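Local coordinates for polyketide synthase/nonribosomal peptide synthetase hybrid RzxB (Pseudomonas fluorescens, PDB 5IL6), which probably removes water from beta-hydroxyacyl intermediates on their carrier protein, as the dehydratase domain of a trans-AT polyketide synthase linked to rhizoxin, at residues L101-P106 and Y111-Y116; A54-M59 and L83-P88; A209-V214 and A276-L281; Q87-D92 and I115-Q120; L27-R32 and Q61-D66. All coordinates share one frame; numbering follows the deposited sequence.

Contact 1: L101-P106 and Y111-Y116; sequences LELSMP and YRIGIY
Glu-102 with Gly-114 and Ser-104 with Arg-112 are the hydrogen-bonded pairs of this antiparallel beta hairpin. Each pair is closed by two backbone bonds; Glu-102 N to Gly-114 O is 2.8 Å. Water 1 joins Ser-104 OG to Arg-112 O. Beyond the backbone, Tyr-116 OH gives a proton to Glu-102 OE2 at 2.5 Å, a very short bond, to be read as weak. The ring of Tyr-116 stands between its own N and carbonyl carbon (chi1 58°), which brings the hydroxyl over to the strand of Glu-102. A phenylalanine here would probably leave OE2 of Glu-102 without this mate.

On the apolar face, Leu-101 CG meets Ile-113 CG2 at 3.7 Å, and Leu-101 CD1 meets Ile-115 CG1 at 3.9 Å. At the turn end, Met-105 lies alongside Tyr-111 in a Met-aromatic contact. Its SD is 4.5 Å from the centroid of the Tyr-111 ring and approaches obliquely. Pro-106 CG touches Arg-112 CG at 3.6 Å, while the guanidinium of Arg-112 pairs with Asp-110.

Strand 27-32 bonds to the outer side of 101-106. Strand 124-135 bonds to 111-116. Helix 53-67 covers Leu-101 and Leu-103.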
# COMPACT_ATOMS: atom_id res chain seq x y z
N LEU A 101 6.75 3.73 14.60
CA LEU A 101 6.40 4.84 13.72
C LEU A 101 6.56 6.14 14.50
O LEU A 101 5.92 6.32 15.54
CB LEU A 101 4.97 4.70 13.19
CG LEU A 101 4.53 5.74 12.14
CD1 LEU A 101 3.46 5.15 11.24
CD2 LEU A 101 4.00 7.03 12.78
N GLU A 102 7.40 7.03 13.99
CA GLU A 102 7.62 8.34 14.60
C GLU A 102 6.92 9.41 13.77
O GLU A 102 7.04 9.43 12.55
CB GLU A 102 9.11 8.66 14.70
CG GLU A 102 9.77 8.10 15.95
CD GLU A 102 11.27 8.36 15.99
OE1 GLU A 102 11.75 9.20 15.20
OE2 GLU A 102 11.96 7.73 16.81
N LEU A 103 6.19 10.29 14.46
CA LEU A 103 5.41 11.34 13.82
C LEU A 103 5.82 12.68 14.41
O LEU A 103 5.74 12.87 15.63
CB LEU A 103 3.91 11.09 14.02
CG LEU A 103 2.93 11.77 13.06
CD1 LEU A 103 1.54 11.19 13.28
CD2 LEU A 103 2.90 13.28 13.23
N SER A 104 6.23 13.61 13.56
CA SER A 104 6.60 14.95 13.98
C SER A 104 5.90 15.96 13.09
O SER A 104 5.35 15.63 12.04
CB SER A 104 8.12 15.16 13.93
OG SER A 104 8.62 14.97 12.62
N MET A 105 5.91 17.21 13.54
CA MET A 105 5.26 18.31 12.81
C MET A 105 6.19 19.51 12.85
O MET A 105 6.02 20.43 13.66
CB MET A 105 3.90 18.64 13.42
CG MET A 105 3.03 19.50 12.51
SD MET A 105 1.49 20.03 13.26
CE MET A 105 2.09 21.15 14.53
N PRO A 106 7.22 19.53 12.00
CA PRO A 106 8.17 20.65 12.02
C PRO A 106 7.51 21.99 11.72
O PRO A 106 8.03 23.03 12.15
CB PRO A 106 9.20 20.28 10.95
CG PRO A 106 8.97 18.85 10.61
CD PRO A 106 7.58 18.50 11.00
N TYR A 111 3.51 17.31 8.39
CA TYR A 111 3.88 16.16 9.20
C TYR A 111 4.96 15.33 8.52
O TYR A 111 4.98 15.19 7.29
CB TYR A 111 2.65 15.28 9.47
CG TYR A 111 1.45 16.08 9.92
CD1 TYR A 111 1.39 16.62 11.21
CD2 TYR A 111 0.38 16.32 9.06
CE1 TYR A 111 0.30 17.36 11.62
CE2 TYR A 111 -0.71 17.06 9.47
CZ TYR A 111 -0.75 17.58 10.75
OH TYR A 111 -1.84 18.32 11.16
N ARG A 112 5.86 14.77 9.33
CA ARG A 112 6.94 13.91 8.88
C ARG A 112 6.84 12.58 9.60
O ARG A 112 6.64 12.54 10.82
CB ARG A 112 8.30 14.56 9.14
CG ARG A 112 8.43 15.95 8.55
CD ARG A 112 8.39 15.92 7.03
NE ARG A 112 8.31 17.26 6.46
CZ ARG A 112 9.35 17.99 6.05
NH1 ARG A 112 10.59 17.51 6.13
NH2 ARG A 112 9.15 19.20 5.56
N ILE A 113 6.98 11.49 8.85
CA ILE A 113 6.84 10.14 9.39
C ILE A 113 8.07 9.32 9.06
O ILE A 113 8.61 9.39 7.95
CB ILE A 113 5.58 9.44 8.85
CG1 ILE A 113 4.33 10.24 9.22
CG2 ILE A 113 5.49 8.01 9.38
CD1 ILE A 113 3.85 11.16 8.12
N GLY A 114 8.51 8.53 10.02
CA GLY A 114 9.49 7.49 9.78
C GLY A 114 9.07 6.20 10.45
O GLY A 114 8.58 6.21 11.58
N ILE A 115 9.25 5.09 9.73
CA ILE A 115 8.93 3.76 10.24
C ILE A 115 10.23 2.97 10.27
O ILE A 115 10.94 2.89 9.27
CB ILE A 115 7.88 3.05 9.36
CG1 ILE A 115 6.58 3.86 9.33
CG2 ILE A 115 7.63 1.63 9.87
CD1 ILE A 115 5.53 3.31 8.38
N TYR A 116 10.54 2.38 11.43
CA TYR A 116 11.84 1.75 11.61
C TYR A 116 11.75 0.61 12.62
O TYR A 116 10.76 0.46 13.34
CB TYR A 116 12.88 2.78 12.06
CG TYR A 116 12.50 3.46 13.35
CD1 TYR A 116 12.82 2.90 14.57
CD2 TYR A 116 11.80 4.66 13.33
CE1 TYR A 116 12.47 3.52 15.75
CE2 TYR A 116 11.44 5.29 14.51
CZ TYR A 116 11.78 4.71 15.72
OH TYR A 116 11.44 5.31 16.91
O HOH W 1 9.35 11.94 12.16

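Contact 2: A54-M59 and L83-P88; sequences AAMIVM and LSWRQP
Helix 54-59, which carries Met-56 and Ile-57, passes strand 83-85, which carries Leu-83 and Trp-85, with axes 10.3 Å apart at the closest and directions 138° apart. Side chains fill this distance. The indole of Trp-85 points at the helix and presents its long edge, from CD1 past NE1 to CZ2. Met-56 takes the CD1 end. Its SD lies in the plane of the indole, 3.9 Å from Trp-85 CD1, a Met-aromatic contact at the edge of the ring. CG and SD of Met-56 continue straight out from the helix (chi2 -173°), which carries the sulfur to that corner. Ile-57 takes the other end: its CD1 is 3.6 Å from Trp-85 CZ2, and the two side chains cross at about a right angle. Ile-57 CG1 also meets Leu-83 CD1 at 3.8 Å. The second methyl of Leu-83, CD2, sits over the centre of one indole face, 3.3 Å above its plane. This helix-on-sheet packing is consistent with the hot-dog fold, where the sheet wraps helix 53-67. Putting an alanine in place of Trp-85 would probably open a gap between helix and strand, taking away the edge that Met-56 SD packs on and the face that Leu-83 CD2 covers. No hydrogen bond joins the two segments. The contact is buried and apolar, so it rests on van der Waals packing and the exclusion of water; Trp-85 NE1 adds a weak hydrogen bond to Gly-53 O, at the start of the helix.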
# COMPACT_ATOMS: atom_id res chain seq x y z
N ALA A 54 2.06 -1.84 1.10
CA ALA A 54 0.77 -1.21 1.34
C ALA A 54 0.48 -1.09 2.83
O ALA A 54 -0.15 -0.11 3.26
CB ALA A 54 -0.34 -2.01 0.65
N ALA A 55 0.91 -2.06 3.63
CA ALA A 55 0.60 -2.04 5.05
C ALA A 55 1.22 -0.84 5.74
O ALA A 55 0.65 -0.30 6.69
CB ALA A 55 1.06 -3.34 5.71
N MET A 56 2.40 -0.40 5.28
CA MET A 56 3.02 0.76 5.89
C MET A 56 2.26 2.04 5.57
O MET A 56 2.19 2.95 6.40
CB MET A 56 4.48 0.87 5.45
CG MET A 56 5.31 -0.31 5.90
SD MET A 56 7.07 -0.12 5.57
CE MET A 56 7.60 -1.83 5.65
N ILE A 57 1.65 2.11 4.38
CA ILE A 57 0.79 3.25 4.06
C ILE A 57 -0.40 3.29 5.02
O ILE A 57 -0.77 4.35 5.53
CB ILE A 57 0.32 3.17 2.59
CG1 ILE A 57 1.50 3.45 1.65
CG2 ILE A 57 -0.84 4.13 2.33
CD1 ILE A 57 1.20 3.19 0.19
N VAL A 58 -1.01 2.13 5.26
CA VAL A 58 -2.15 2.07 6.18
C VAL A 58 -1.72 2.47 7.58
O VAL A 58 -2.46 3.13 8.31
CB VAL A 58 -2.77 0.66 6.15
CG1 VAL A 58 -3.83 0.52 7.24
CG2 VAL A 58 -3.36 0.37 4.78
N MET A 59 -0.51 2.07 7.98
CA MET A 59 -0.02 2.44 9.30
C MET A 59 0.14 3.95 9.43
O MET A 59 -0.17 4.53 10.47
CB MET A 59 1.30 1.72 9.57
CG MET A 59 1.86 1.90 10.97
SD MET A 59 3.41 1.01 11.23
CE MET A 59 3.12 -0.49 10.29
N LEU A 83 6.68 9.45 -0.34
CA LEU A 83 6.96 8.25 0.44
C LEU A 83 8.02 7.42 -0.26
O LEU A 83 8.04 7.33 -1.49
CB LEU A 83 5.68 7.44 0.64
CG LEU A 83 5.77 6.11 1.40
CD1 LEU A 83 4.43 5.81 2.05
CD2 LEU A 83 6.18 4.94 0.51
N SER A 84 8.91 6.84 0.53
CA SER A 84 9.90 5.91 0.01
C SER A 84 9.94 4.68 0.90
O SER A 84 9.92 4.79 2.13
CB SER A 84 11.29 6.55 -0.06
OG SER A 84 11.58 7.25 1.14
N TRP A 85 9.97 3.51 0.28
CA TRP A 85 10.21 2.25 0.97
C TRP A 85 11.69 1.93 0.88
O TRP A 85 12.28 1.99 -0.20
CB TRP A 85 9.40 1.11 0.36
CG TRP A 85 7.93 1.15 0.63
CD1 TRP A 85 7.29 0.73 1.75
CD2 TRP A 85 6.91 1.62 -0.26
NE1 TRP A 85 5.93 0.91 1.62
CE2 TRP A 85 5.67 1.46 0.39
CE3 TRP A 85 6.92 2.17 -1.55
CZ2 TRP A 85 4.46 1.82 -0.19
CZ3 TRP A 85 5.72 2.53 -2.13
CH2 TRP A 85 4.50 2.35 -1.45
N ARG A 86 12.29 1.60 2.02
CA ARG A 86 13.69 1.23 2.04
C ARG A 86 13.80 -0.29 2.13
O ARG A 86 13.52 -1.00 1.16
CB ARG A 86 14.42 1.92 3.20
CG ARG A 86 14.23 3.42 3.23
CD ARG A 86 15.16 4.12 2.26
NE ARG A 86 14.95 5.57 2.30
CZ ARG A 86 14.73 6.35 1.24
NH1 ARG A 86 14.70 5.85 0.01
NH2 ARG A 86 14.55 7.65 1.42
N GLN A 87 14.18 -0.80 3.29
CA GLN A 87 14.35 -2.23 3.44
C GLN A 87 13.01 -2.89 3.73
O GLN A 87 12.15 -2.28 4.38
CB GLN A 87 15.33 -2.53 4.57
CG GLN A 87 16.33 -1.43 4.83
CD GLN A 87 17.56 -1.93 5.56
OE1 GLN A 87 17.48 -2.82 6.41
NE2 GLN A 87 18.71 -1.36 5.23
N PRO A 88 12.80 -4.12 3.28
CA PRO A 88 11.58 -4.83 3.68
C PRO A 88 11.66 -5.20 5.16
O PRO A 88 12.74 -5.36 5.72
CB PRO A 88 11.59 -6.08 2.79
CG PRO A 88 12.69 -5.85 1.78
CD PRO A 88 13.67 -4.97 2.48

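Contact 3: A209-V214 and A276-L281; sequences AAMQGV and AILNQL
Met-211 reaches from its helix to two leucines of strand 276-281, Leu-278 and Leu-281, and crosses each at about a right angle. Its chain is extended beyond CG (chi2 -174°, chi3 -163°), and different atoms along it serve the two partners. Near the helix, Met-211 CG is 3.7 Å from Leu-281 CD2. The same methyl lies 4.1 Å from Met-211 SD, so it rests against the chain of the methionine. Further out, Met-211 CE meets Leu-278 CD2 at 4.0 Å. Each leucine thus uses a single methyl, CD2. Both leucines leave their backbone in the direction of the helix, although they are three residues apart, a spacing that would put them on opposite faces of a regular strand. A G1 beta bulge explains this. Gln-280 and Leu-281 both face Phe-263, and Gln-280 has left-handed backbone angles (phi 62°, psi 60°). The bulge turns Leu-281 back to the buried side. Gln-280 N is bonded to Asp-264 OD1. All three touching residues are buried, and the contact has no hydrogen bond.

This is helix-on-sheet packing, consistent with the hot-dog fold of this family. Leu-278 and Leu-281 also touch Leu-234 of strand 230-239, and Met-211 touches Pro-231 there. Strand 261-268 flanks the leucines through Leu-267 and Leu-265. Ile-57 of helix 53-67 also touches Met-211.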
# COMPACT_ATOMS: atom_id res chain seq x y z
N ALA A 209 -3.62 -5.38 -3.35
CA ALA A 209 -4.19 -5.92 -4.58
C ALA A 209 -4.27 -4.85 -5.66
O ALA A 209 -4.05 -5.13 -6.85
CB ALA A 209 -5.58 -6.50 -4.31
N ALA A 210 -4.59 -3.61 -5.28
CA ALA A 210 -4.57 -2.51 -6.24
C ALA A 210 -3.19 -2.39 -6.89
O ALA A 210 -3.08 -2.21 -8.11
CB ALA A 210 -4.96 -1.20 -5.56
N MET A 211 -2.13 -2.51 -6.08
CA MET A 211 -0.78 -2.44 -6.62
C MET A 211 -0.45 -3.66 -7.48
O MET A 211 0.24 -3.55 -8.49
CB MET A 211 0.23 -2.31 -5.48
CG MET A 211 0.11 -1.03 -4.69
SD MET A 211 1.43 -0.86 -3.47
CE MET A 211 0.74 0.41 -2.42
N GLN A 212 -0.93 -4.84 -7.07
CA GLN A 212 -0.72 -6.04 -7.88
C GLN A 212 -1.24 -5.84 -9.30
O GLN A 212 -0.70 -6.43 -10.25
CB GLN A 212 -1.42 -7.24 -7.25
CG GLN A 212 -0.89 -7.65 -5.89
CD GLN A 212 -1.76 -8.70 -5.24
OE1 GLN A 212 -2.65 -9.26 -5.88
NE2 GLN A 212 -1.53 -8.97 -3.96
N GLY A 213 -2.27 -5.02 -9.47
CA GLY A 213 -2.90 -4.85 -10.77
C GLY A 213 -1.99 -4.29 -11.84
O GLY A 213 -2.27 -4.47 -13.03
N VAL A 214 -0.90 -3.63 -11.45
CA VAL A 214 -0.00 -3.05 -12.45
C VAL A 214 0.56 -4.14 -13.36
O VAL A 214 0.95 -3.85 -14.50
CB VAL A 214 1.14 -2.26 -11.78
CG1 VAL A 214 0.58 -1.21 -10.81
CG2 VAL A 214 2.12 -3.19 -11.08
N ALA A 276 -9.73 6.61 -3.19
CA ALA A 276 -8.31 6.82 -2.93
C ALA A 276 -7.58 6.98 -4.26
O ALA A 276 -8.01 6.45 -5.29
CB ALA A 276 -7.71 5.67 -2.13
N ILE A 277 -6.47 7.71 -4.21
CA ILE A 277 -5.66 8.00 -5.39
C ILE A 277 -4.20 7.77 -5.04
O ILE A 277 -3.73 8.20 -3.98
CB ILE A 277 -5.86 9.45 -5.88
CG1 ILE A 277 -7.31 9.67 -6.31
CG2 ILE A 277 -4.91 9.77 -7.03
CD1 ILE A 277 -7.65 11.12 -6.58
N LEU A 278 -3.49 7.07 -5.92
CA LEU A 278 -2.04 6.90 -5.81
C LEU A 278 -1.40 7.47 -7.07
O LEU A 278 -1.64 6.96 -8.17
CB LEU A 278 -1.66 5.42 -5.65
CG LEU A 278 -1.88 4.76 -4.29
CD1 LEU A 278 -3.35 4.49 -4.03
CD2 LEU A 278 -1.07 3.48 -4.21
N ASN A 279 -0.60 8.51 -6.91
CA ASN A 279 0.08 9.16 -8.03
C ASN A 279 1.56 8.85 -7.98
O ASN A 279 2.21 9.02 -6.93
CB ASN A 279 -0.15 10.67 -8.01
CG ASN A 279 -1.60 11.05 -8.28
OD1 ASN A 279 -2.24 10.47 -9.15
ND2 ASN A 279 -2.11 12.02 -7.53
N GLN A 280 2.10 8.39 -9.10
CA GLN A 280 3.53 8.14 -9.27
C GLN A 280 4.02 7.06 -8.29
O GLN A 280 4.89 7.29 -7.45
CB GLN A 280 4.32 9.44 -9.12
CG GLN A 280 3.85 10.56 -10.04
CD GLN A 280 4.16 10.29 -11.50
OE1 GLN A 280 5.31 10.04 -11.86
NE2 GLN A 280 3.14 10.33 -12.34
N LEU A 281 3.44 5.87 -8.43
CA LEU A 281 3.88 4.69 -7.70
C LEU A 281 5.01 4.03 -8.49
O LEU A 281 4.79 3.52 -9.60
CB LEU A 281 2.72 3.72 -7.49
CG LEU A 281 3.06 2.38 -6.84
CD1 LEU A 281 3.57 2.58 -5.42
CD2 LEU A 281 1.85 1.46 -6.86

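Contact 4: Q87-D92 and I115-Q120; sequences QPFSVD and IYAYDQ
The ring of Phe-89 turns an edge to Ala-117. Ala-117 CB lies near the ring plane, 3.8 Å from Phe-89 CE1 and 4.1 Å from Phe-89 CD1. The CG of Phe-89 is anti to its own N (chi1 174°), which stretches the ring out from the loop to the strand. The ring also packs edge-to-face with His-127, and Ala-117 touches that same histidine. A second pair of flat groups meets further along the chain. The carboxylate of Asp-92 and the amide of Gln-120 are inclined by 47°. Their nearest atoms, Asp-92 OD2 and Gln-120 NE2, are 4.1 Å apart, and no hydrogen bond is formed.

The segments belong to the hot-dog fold expected of this family. Residues 87-92 are loop between strands 77-85 and 98-105, and 115-120 is the end of strand 110-118 and the turn after it. The loop runs beside the strand end, with CA atoms of Phe-89 and Ala-117 8.1 Å apart. Leu-99 of strand 98-105 touches both of these residues, and Met-56 of helix 53-67 touches Phe-89. Asp-92 has its stronger partner inside its own loop, where OD1 accepts from Asn-95 N. The Gln-120 side chain is poorly ordered.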
# COMPACT_ATOMS: atom_id res chain seq x y z
N GLN A 87 14.18 -0.80 3.29
CA GLN A 87 14.35 -2.23 3.44
C GLN A 87 13.01 -2.89 3.73
O GLN A 87 12.15 -2.28 4.38
CB GLN A 87 15.33 -2.53 4.57
CG GLN A 87 16.33 -1.43 4.83
CD GLN A 87 17.56 -1.93 5.56
OE1 GLN A 87 17.48 -2.82 6.41
NE2 GLN A 87 18.71 -1.36 5.23
N PRO A 88 12.80 -4.12 3.28
CA PRO A 88 11.58 -4.83 3.68
C PRO A 88 11.66 -5.20 5.16
O PRO A 88 12.74 -5.36 5.72
CB PRO A 88 11.59 -6.08 2.79
CG PRO A 88 12.69 -5.85 1.78
CD PRO A 88 13.67 -4.97 2.48
N PHE A 89 10.49 -5.32 5.78
CA PHE A 89 10.40 -5.66 7.19
C PHE A 89 9.94 -7.11 7.33
O PHE A 89 8.90 -7.49 6.78
CB PHE A 89 9.45 -4.74 7.94
CG PHE A 89 9.22 -5.15 9.36
CD1 PHE A 89 10.14 -4.84 10.35
CD2 PHE A 89 8.09 -5.88 9.71
CE1 PHE A 89 9.94 -5.24 11.66
CE2 PHE A 89 7.88 -6.28 11.02
CZ PHE A 89 8.81 -5.95 12.00
N SER A 90 10.72 -7.89 8.07
CA SER A 90 10.33 -9.24 8.47
C SER A 90 10.51 -9.37 9.97
O SER A 90 11.35 -8.70 10.58
CB SER A 90 11.16 -10.31 7.74
OG SER A 90 10.88 -10.32 6.35
N VAL A 91 9.71 -10.25 10.56
CA VAL A 91 9.79 -10.52 11.99
C VAL A 91 10.93 -11.48 12.25
O VAL A 91 11.02 -12.55 11.63
CB VAL A 91 8.46 -11.09 12.50
CG1 VAL A 91 8.57 -11.49 13.98
CG2 VAL A 91 7.33 -10.08 12.30
N ASP A 92 11.82 -11.11 13.17
CA ASP A 92 12.88 -12.01 13.61
C ASP A 92 13.15 -11.78 15.08
O ASP A 92 12.62 -10.85 15.70
CB ASP A 92 14.16 -11.82 12.77
CG ASP A 92 14.71 -10.41 12.83
OD1 ASP A 92 14.67 -9.79 13.91
OD2 ASP A 92 15.20 -9.92 11.79
N ILE A 115 9.25 5.09 9.73
CA ILE A 115 8.93 3.76 10.24
C ILE A 115 10.23 2.97 10.27
O ILE A 115 10.94 2.89 9.27
CB ILE A 115 7.88 3.05 9.36
CG1 ILE A 115 6.58 3.86 9.33
CG2 ILE A 115 7.63 1.63 9.87
CD1 ILE A 115 5.53 3.31 8.38
N TYR A 116 10.54 2.38 11.43
CA TYR A 116 11.84 1.75 11.61
C TYR A 116 11.75 0.61 12.62
O TYR A 116 10.76 0.46 13.34
CB TYR A 116 12.88 2.78 12.06
CG TYR A 116 12.50 3.46 13.35
CD1 TYR A 116 12.82 2.90 14.57
CD2 TYR A 116 11.80 4.66 13.33
CE1 TYR A 116 12.47 3.52 15.75
CE2 TYR A 116 11.44 5.29 14.51
CZ TYR A 116 11.78 4.71 15.72
OH TYR A 116 11.44 5.31 16.91
N ALA A 117 12.81 -0.18 12.65
CA ALA A 117 12.94 -1.33 13.55
C ALA A 117 14.42 -1.56 13.80
O ALA A 117 15.28 -1.02 13.10
CB ALA A 117 12.30 -2.59 12.95
N TYR A 118 14.72 -2.35 14.83
CA TYR A 118 16.10 -2.58 15.23
C TYR A 118 16.57 -3.95 14.75
O TYR A 118 15.81 -4.92 14.77
CB TYR A 118 16.24 -2.48 16.75
CG TYR A 118 16.09 -1.07 17.24
CD1 TYR A 118 17.15 -0.17 17.20
CD2 TYR A 118 14.87 -0.61 17.74
CE1 TYR A 118 17.01 1.13 17.64
CE2 TYR A 118 14.72 0.68 18.18
CZ TYR A 118 15.79 1.55 18.13
OH TYR A 118 15.64 2.84 18.58
N ASP A 119 17.82 -4.02 14.30
CA ASP A 119 18.41 -5.25 13.80
C ASP A 119 19.15 -5.98 14.92
O ASP A 119 19.19 -5.53 16.07
CB ASP A 119 19.30 -4.96 12.59
CG ASP A 119 20.62 -4.32 12.98
OD1 ASP A 119 20.74 -3.81 14.11
OD2 ASP A 119 21.55 -4.33 12.14
N GLN A 120 19.75 -7.13 14.58
CA GLN A 120 20.56 -7.86 15.56
C GLN A 120 21.66 -7.00 16.15
O GLN A 120 22.03 -7.19 17.32
CB GLN A 120 21.19 -9.11 14.91
CG GLN A 120 20.28 -10.33 14.82
CD GLN A 120 19.39 -10.33 13.58
OE1 GLN A 120 19.35 -9.36 12.83
NE2 GLN A 120 18.65 -11.42 13.39

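Contact 5: L27-R32 and Q61-D66; sequences LRYLSR and QAALTD
The ring of Tyr-29 meets Ala-63 with a face and Asp-66 with an edge. This is sheet-on-helix packing, consistent with the hot-dog fold, in which a curved antiparallel sheet wraps a long helix. Strand 27-32 belongs to the sheet, and 61-66 is part of helix 53-67. Tyr-29 has the most surface covered. Its CG is anti to its carbonyl carbon (chi1 -50°), and the ring extends from the strand to the helix.

Ala-63 comes next. Its CB sits over one face of the Tyr-29 ring and lies 4.1 Å from both CD1 and CE1 of Tyr-29. With only a methyl on Ala-63, the CA atoms of Tyr-29 and Ala-63 are 7.5 Å apart. Leu-101 of strand 98-105 touches both residues.

Asp-66 is nearly one turn further along the helix. Its OD2 is 3.8 Å from Tyr-29 CE2, near the plane of the ring. The carboxylate stands nearly upright to the ring, the planes being 88° apart. Asp-66 and the tyrosine hydroxyl are not bonded directly. Water 2 lies between them, in the plane of the ring. It thus ties the polar end of Tyr-29 to the helix, at the partly exposed side of an otherwise buried contact.

On the helix itself, Thr-65 OG1 bonds to Gln-61 O at 2.8 Å. Thr-65 N reaches the same oxygen from the opposite face of its plane. Water 2 is hydrogen-bonded to Tyr-29 OH at 2.6 Å and gives a proton to Asp-66 OD2 at 2.5 Å.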
# COMPACT_ATOMS: atom_id res chain seq x y z
N LEU A 27 5.74 12.31 19.30
CA LEU A 27 4.71 11.29 19.09
C LEU A 27 5.32 10.05 18.45
O LEU A 27 6.15 10.15 17.54
CB LEU A 27 3.59 11.85 18.21
CG LEU A 27 2.81 13.02 18.81
CD1 LEU A 27 1.76 13.51 17.84
CD2 LEU A 27 2.18 12.65 20.16
N ARG A 28 4.93 8.89 18.95
CA ARG A 28 5.52 7.64 18.50
C ARG A 28 4.54 6.50 18.78
O ARG A 28 3.80 6.53 19.76
CB ARG A 28 6.85 7.39 19.20
CG ARG A 28 7.63 6.19 18.68
CD ARG A 28 9.02 6.16 19.30
NE ARG A 28 8.94 6.36 20.75
CZ ARG A 28 9.32 5.48 21.67
NH1 ARG A 28 9.85 4.31 21.34
NH2 ARG A 28 9.19 5.79 22.95
N TYR A 29 4.59 5.49 17.92
CA TYR A 29 3.66 4.37 17.97
C TYR A 29 4.44 3.07 17.76
O TYR A 29 5.51 3.06 17.15
CB TYR A 29 2.55 4.51 16.92
CG TYR A 29 1.89 5.87 16.96
CD1 TYR A 29 2.44 6.95 16.27
CD2 TYR A 29 0.74 6.08 17.70
CE1 TYR A 29 1.85 8.19 16.31
CE2 TYR A 29 0.14 7.33 17.75
CZ TYR A 29 0.70 8.38 17.05
OH TYR A 29 0.11 9.62 17.08
N LEU A 30 3.88 1.98 18.28
CA LEU A 30 4.56 0.69 18.26
C LEU A 30 3.55 -0.40 17.94
O LEU A 30 2.49 -0.47 18.57
CB LEU A 30 5.25 0.42 19.60
CG LEU A 30 5.75 -1.00 19.87
CD1 LEU A 30 6.68 -1.49 18.77
CD2 LEU A 30 6.46 -1.05 21.22
N SER A 31 3.88 -1.24 16.96
CA SER A 31 3.15 -2.47 16.69
C SER A 31 4.12 -3.64 16.77
O SER A 31 5.25 -3.55 16.28
CB SER A 31 2.48 -2.43 15.31
OG SER A 31 1.72 -1.24 15.15
N ARG A 32 3.68 -4.72 17.40
CA ARG A 32 4.48 -5.94 17.50
C ARG A 32 3.76 -7.05 16.76
O ARG A 32 2.62 -7.40 17.10
CB ARG A 32 4.71 -6.33 18.96
CG ARG A 32 5.62 -7.55 19.12
CD ARG A 32 6.02 -7.81 20.56
NE ARG A 32 6.64 -6.64 21.18
CZ ARG A 32 6.02 -5.77 21.98
NH1 ARG A 32 4.73 -5.92 22.27
NH2 ARG A 32 6.68 -4.75 22.49
N GLN A 61 -1.60 6.17 7.72
CA GLN A 61 -2.96 6.70 7.77
C GLN A 61 -3.57 6.54 9.16
O GLN A 61 -4.20 7.47 9.68
CB GLN A 61 -3.83 6.01 6.72
CG GLN A 61 -3.41 6.32 5.28
CD GLN A 61 -4.07 5.41 4.26
OE1 GLN A 61 -4.55 4.32 4.60
NE2 GLN A 61 -4.09 5.84 3.01
N ALA A 62 -3.38 5.37 9.78
CA ALA A 62 -3.90 5.16 11.13
C ALA A 62 -3.22 6.08 12.13
O ALA A 62 -3.88 6.65 13.01
CB ALA A 62 -3.70 3.70 11.53
N ALA A 63 -1.90 6.24 12.02
CA ALA A 63 -1.17 7.08 12.97
C ALA A 63 -1.61 8.53 12.85
O ALA A 63 -1.83 9.21 13.87
CB ALA A 63 0.33 6.95 12.74
N LEU A 64 -1.73 9.04 11.62
CA LEU A 64 -2.16 10.42 11.44
C LEU A 64 -3.57 10.62 11.97
O LEU A 64 -3.86 11.63 12.62
CB LEU A 64 -2.09 10.80 9.96
CG LEU A 64 -1.34 12.10 9.64
CD1 LEU A 64 -1.79 13.25 10.54
CD2 LEU A 64 0.15 11.85 9.75
N THR A 65 -4.47 9.68 11.68
CA THR A 65 -5.85 9.80 12.15
C THR A 65 -5.91 9.86 13.67
O THR A 65 -6.69 10.62 14.24
CB THR A 65 -6.68 8.63 11.62
OG1 THR A 65 -6.68 8.66 10.18
CG2 THR A 65 -8.11 8.70 12.13
N ASP A 66 -5.09 9.05 14.35
CA ASP A 66 -5.05 9.08 15.80
C ASP A 66 -4.48 10.40 16.31
O ASP A 66 -5.03 11.02 17.23
CB ASP A 66 -4.23 7.90 16.33
CG ASP A 66 -4.38 7.72 17.83
OD1 ASP A 66 -5.42 7.20 18.26
OD2 ASP A 66 -3.44 8.09 18.57
O HOH W 2 -1.88 10.08 18.72

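In the fold
Contact 5 opens the series along the chain and crosses contact 2; contact 4 starts where contact 2 ends and closes on the same strand as contact 1, sharing Ile-115 and Tyr-116 with it. Contact 3 comes last. Contacts 2 and 5 both use helix 53-67, with centres about 13 Å apart. Contact 1 lies about 9 Å from contact 5, centre to centre, through neighbouring strands 27-32 and 98-105. Contact 3 is set apart, its centre about 13 Å from that of contact 2 and about 23 Å from that of contact 1. Ile-57 and Ala-54 touch Met-211, and Trp-85 touches Leu-281. Contacts 2 and 3 therefore join the two halves, consistent with the double hot-dog fold of polyketide synthase dehydratases.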